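Local coordinates for protein glycerate dehydrogenase/glyoxylate reductase (Thermus thermophilus, PDB 2CUK) that probably catalyses the NAD(P)H-dependent reduction of glyoxylate and hydroxypyruvate, as a D-isomer specific 2-hydroxyacid dehydrogenase, at residues A[201-205]-A[206-210]; A[232-236]-A[237-241]. One frame throughout, in Å; residues are numbered along the deposited sequence.

Contact 1. Residues A[201-205]-A[206-210]; sequences TPLTP and ETHRL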
loop_
_atom_site.group_PDB
_atom_site.type_symbol
_atom_site.label_atom_id
_atom_site.label_comp_id
_atom_site.label_asym_id
_atom_site.label_seq_id
_atom_site.Cartn_x
_atom_site.Cartn_y
_atom_site.Cartn_z
ATOM N N THR A 201 -0.922 15.230 14.091
ATOM C CA THR A 201 -0.889 16.452 14.879
ATOM C C THR A 201 0.554 16.801 15.218
ATOM O O THR A 201 1.382 15.918 15.449
ATOM C CB THR A 201 -1.703 16.292 16.188
ATOM O OG1 THR A 201 -1.793 17.555 16.858
ATOM C CG2 THR A 201 -1.035 15.284 17.117
ATOM N N PRO A 202 0.883 18.099 15.234
ATOM C CA PRO A 202 2.250 18.520 15.552
ATOM C C PRO A 202 2.673 18.118 16.962
ATOM O O PRO A 202 1.839 17.937 17.846
ATOM C CB PRO A 202 2.198 20.036 15.364
ATOM C CG PRO A 202 0.771 20.372 15.656
ATOM C CD PRO A 202 0.023 19.264 14.962
ATOM N N LEU A 203 3.973 17.960 17.159
ATOM C CA LEU A 203 4.501 17.589 18.462
ATOM C C LEU A 203 4.688 18.836 19.319
ATOM O O LEU A 203 5.330 19.798 18.900
ATOM C CB LEU A 203 5.840 16.870 18.306
ATOM C CG LEU A 203 6.591 16.545 19.598
ATOM C CD1 LEU A 203 5.743 15.634 20.478
ATOM C CD2 LEU A 203 7.911 15.879 19.254
ATOM N N THR A 204 4.114 18.811 20.517
ATOM C CA THR A 204 4.213 19.926 21.457
ATOM C C THR A 204 4.183 19.343 22.869
ATOM O O THR A 204 3.962 18.145 23.047
ATOM C CB THR A 204 3.015 20.896 21.324
ATOM O OG1 THR A 204 1.822 20.232 21.759
ATOM C CG2 THR A 204 2.839 21.358 19.884
ATOM N N PRO A 205 4.409 20.182 23.890
ATOM C CA PRO A 205 4.385 19.671 25.263
ATOM C C PRO A 205 3.083 18.930 25.553
ATOM O O PRO A 205 3.066 17.950 26.293
ATOM C CB PRO A 205 4.528 20.939 26.099
ATOM C CG PRO A 205 5.438 21.781 25.245
ATOM C CD PRO A 205 4.836 21.594 23.862
ATOM N N GLU A 206 2.000 19.398 24.943
ATOM C CA GLU A 206 0.685 18.801 25.139
ATOM C C GLU A 206 0.491 17.459 24.426
ATOM O O GLU A 206 -0.287 16.618 24.879
ATOM C CB GLU A 206 -0.403 19.781 24.681
ATOM C CG GLU A 206 -0.318 21.164 25.324
ATOM C CD GLU A 206 0.804 22.021 24.754
ATOM O OE1 GLU A 206 0.744 22.373 23.555
ATOM O OE2 GLU A 206 1.749 22.348 25.505
ATOM N N THR A 207 1.192 17.257 23.314
ATOM C CA THR A 207 1.057 16.014 22.562
ATOM C C THR A 207 2.220 15.052 22.766
ATOM O O THR A 207 2.228 13.959 22.204
ATOM C CB THR A 207 0.916 16.285 21.047
ATOM O OG1 THR A 207 2.056 17.019 20.584
ATOM C CG2 THR A 207 -0.352 17.074 20.764
ATOM N N HIS A 208 3.205 15.456 23.559
ATOM C CA HIS A 208 4.351 14.593 23.816
ATOM C C HIS A 208 3.831 13.279 24.407
ATOM O O HIS A 208 3.232 13.261 25.483
ATOM C CB HIS A 208 5.323 15.269 24.787
ATOM C CG HIS A 208 6.611 14.529 24.967
ATOM N ND1 HIS A 208 7.438 14.209 23.911
ATOM C CD2 HIS A 208 7.213 14.042 26.077
ATOM C CE1 HIS A 208 8.494 13.556 24.364
ATOM N NE2 HIS A 208 8.381 13.441 25.675
ATOM N N ARG A 209 4.049 12.187 23.682
ATOM C CA ARG A 209 3.592 10.871 24.104
ATOM C C ARG A 209 2.096 10.845 24.397
ATOM O O ARG A 209 1.645 10.277 25.391
ATOM C CB ARG A 209 4.403 10.396 25.310
ATOM C CG ARG A 209 5.826 10.036 24.918
ATOM C CD ARG A 209 6.704 9.668 26.093
ATOM N NE ARG A 209 8.049 9.346 25.628
ATOM C CZ ARG A 209 9.070 9.044 26.421
ATOM N NH1 ARG A 209 8.910 9.020 27.737
ATOM N NH2 ARG A 209 10.255 8.762 25.896
ATOM N N LEU A 210 1.332 11.466 23.504
ATOM C CA LEU A 210 -0.118 11.509 23.616
ATOM C C LEU A 210 -0.621 10.072 23.668
ATOM O O LEU A 210 -1.492 9.731 24.469
ATOM C CB LEU A 210 -0.712 12.215 22.396
ATOM C CG LEU A 210 -2.223 12.443 22.401
ATOM C CD1 LEU A 210 -2.573 13.460 23.478
ATOM C CD2 LEU A 210 -2.680 12.936 21.036
#
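T204 and T207 bring their CA atoms to 5.1 Å where the chain folds back on itself, and T207 N donates to T204 O over 2.9 Å, closing a tight turn around P205 and E206. H208 N adds a weak bond to the same oxygen, and a type II turn from T207 to L210 follows directly. Within this bend the T207 hydroxyl is gripped twice: OG1 donates to P202 O at 2.9 Å, in the carbonyl plane on a lone pair, and accepts from T204 N at 2.7 Å. A chi1 of 58° sets OG1 between the backbone N and the carbonyl carbon of T207, from where it reaches both partners while CG2 meets the methyl of T201 tip to tip. The loop follows strand 196-199 of the parallel Rossmann sheet, and the T201 side chain touches what is probably the glycine-rich GxGxxG turn, consistent with a place near the dinucleotide site of the NAD-binding domain. Farther out, T204 OG1 donates to E206 OE1 over 3.0 Å, meeting it from above the carboxylate plane. The E206 chain bends at chi2 (75°), which turns its carboxylate back over the start of the turn; OE2 then lies 3.2 Å from P205 CB, the two side chains running alongside each other. L203 sends CD1 against H208 CA at 3.8 Å and to the edge of the imidazole, near its plane, while R209 CG lies over one face of that ring.

Contact 2. Residues A[232-236]-A[237-241]; sequences ALVDT and EALVE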
loop_
_atom_site.group_PDB
_atom_site.type_symbol
_atom_site.label_atom_id
_atom_site.label_comp_id
_atom_site.label_asym_id
_atom_site.label_seq_id
_atom_site.Cartn_x
_atom_site.Cartn_y
_atom_site.Cartn_z
ATOM N N ALA A 232 7.786 11.004 18.697
ATOM C CA ALA A 232 7.516 11.271 20.111
ATOM C C ALA A 232 6.045 11.342 20.519
ATOM O O ALA A 232 5.736 11.466 21.709
ATOM C CB ALA A 232 8.238 12.559 20.544
ATOM N N LEU A 233 5.137 11.271 19.551
ATOM C CA LEU A 233 3.707 11.315 19.863
ATOM C C LEU A 233 3.265 9.984 20.479
ATOM O O LEU A 233 2.186 9.879 21.071
ATOM C CB LEU A 233 2.886 11.562 18.593
ATOM C CG LEU A 233 3.049 12.891 17.848
ATOM C CD1 LEU A 233 2.229 12.852 16.559
ATOM C CD2 LEU A 233 2.601 14.042 18.740
ATOM N N VAL A 234 4.115 8.973 20.331
ATOM C CA VAL A 234 3.824 7.630 20.823
ATOM C C VAL A 234 4.853 7.119 21.823
ATOM O O VAL A 234 6.054 7.315 21.638
ATOM C CB VAL A 234 3.795 6.614 19.648
ATOM C CG1 VAL A 234 3.489 5.218 20.172
ATOM C CG2 VAL A 234 2.771 7.038 18.609
ATOM N N ASP A 235 4.377 6.459 22.877
ATOM C CA ASP A 235 5.263 5.860 23.873
ATOM C C ASP A 235 5.644 4.522 23.252
ATOM O O ASP A 235 4.895 3.552 23.347
ATOM C CB ASP A 235 4.524 5.601 25.187
ATOM C CG ASP A 235 5.412 4.945 26.236
ATOM O OD1 ASP A 235 6.255 4.101 25.871
ATOM O OD2 ASP A 235 5.262 5.264 27.434
ATOM N N THR A 236 6.807 4.480 22.614
ATOM C CA THR A 236 7.282 3.278 21.936
ATOM C C THR A 236 7.233 1.989 22.758
ATOM O O THR A 236 6.723 0.973 22.283
ATOM C CB THR A 236 8.713 3.496 21.417
ATOM O OG1 THR A 236 8.749 4.707 20.651
ATOM C CG2 THR A 236 9.151 2.331 20.531
ATOM N N GLU A 237 7.760 2.026 23.977
ATOM C CA GLU A 237 7.764 0.827 24.804
ATOM C C GLU A 237 6.343 0.335 25.074
ATOM O O GLU A 237 6.058 -0.856 25.066
ATOM C CB GLU A 237 8.461 1.160 26.125
ATOM C CG GLU A 237 8.496 -0.032 27.082
ATOM C CD GLU A 237 9.806 -0.030 27.836
ATOM O OE1 GLU A 237 10.610 0.865 27.613
ATOM O OE2 GLU A 237 10.014 -0.931 28.648
ATOM N N ALA A 238 5.412 1.255 25.302
ATOM C CA ALA A 238 4.020 0.889 25.538
ATOM C C ALA A 238 3.392 0.281 24.287
ATOM O O ALA A 238 2.568 -0.626 24.381
ATOM C CB ALA A 238 3.222 2.115 25.986
ATOM N N LEU A 239 3.779 0.778 23.115
ATOM C CA LEU A 239 3.240 0.246 21.869
ATOM C C LEU A 239 3.625 -1.230 21.735
ATOM O O LEU A 239 2.812 -2.051 21.315
ATOM C CB LEU A 239 3.767 1.035 20.669
ATOM C CG LEU A 239 3.255 0.542 19.308
ATOM C CD1 LEU A 239 1.730 0.599 19.269
ATOM C CD2 LEU A 239 3.849 1.410 18.198
ATOM N N VAL A 240 4.867 -1.558 22.091
ATOM C CA VAL A 240 5.334 -2.942 22.034
ATOM C C VAL A 240 4.421 -3.815 22.894
ATOM O O VAL A 240 4.008 -4.897 22.488
ATOM C CB VAL A 240 6.784 -3.081 22.567
ATOM C CG1 VAL A 240 7.129 -4.564 22.746
ATOM C CG2 VAL A 240 7.767 -2.430 21.601
ATOM N N GLU A 241 4.111 -3.327 24.090
ATOM C CA GLU A 241 3.237 -4.049 25.008
ATOM C C GLU A 241 1.865 -4.324 24.388
ATOM O O GLU A 241 1.375 -5.452 24.424
ATOM C CB GLU A 241 3.057 -3.242 26.294
ATOM C CG GLU A 241 4.336 -3.066 27.108
ATOM C CD GLU A 241 4.156 -2.123 28.294
ATOM O OE1 GLU A 241 3.004 -1.930 28.740
ATOM O OE2 GLU A 241 5.166 -1.583 28.791
#
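D235 turns its carboxylate back over the first turn of the helix, and OD1 accepts from A238 N at 3.0 Å with an N-H...O angle of 164°. The bond is straight at the donor, yet it reaches OD1 from above the carboxylate plane, 58° out of it. With CG anti to the backbone N (chi1 179°), the flat group also rests on the A238 methyl, CB lying 3.6 Å from D235 CG. D235 is thus the N-cap, and because N3 is A238, which has no side-chain acceptor to return a bond to D235 N, the arrangement is an N-cap and not a capping box. The negative group at the helix start probably interacts favourably with the N-terminal end of the helix dipole. An alanine here, lacking the carboxylate, would probably leave A238 N without its capping partner and weaken the start of the helix. The main chain takes over at the next step, where L239 N donates to D235 O at 3.0 Å; V240 N then donates to T236 O at 3.1 Å, and V240 CG2 packs against that same oxygen. V234, just before the cap, points CG1 at L239 CB, 4.2 Å away, an N' to N4 apolar pair that meets the definition of a hydrophobic staple. T236 OG1 is hydrogen-bonded to D256 O of a neighbouring loop. Helix 236-243 is seated by A238 on R213 and L216 of helix 213-216, by the salt bridge from E241 to R213, and by L239, which packs on L216 and on L225 of strand 224-227, where V234 also touches N227.

Contacts 1 and 2, with centres about 13 Å apart, follow successive strands of the same parallel sheet, 196-199 and 224-227, and meet directly. R209 N lies 2.7 Å from A232 O, a probable hydrogen bond joining the end of the 201-210 loop to the 3-10 turn that precedes the capped helix. Packing adds to it: L203 CD2 is 3.6 Å from A232 CB, and the L233 methyls lie against backbone oxygens, CD1 3.4 Å from T201 O and CD2 3.5 Å from T207 O. L203 also touches R230. If the glycine-rich turn binds the dinucleotide as in Rossmann domains, contact 1 would lie beside that site; contact 2 extends from the shared boundary into helix 236-243.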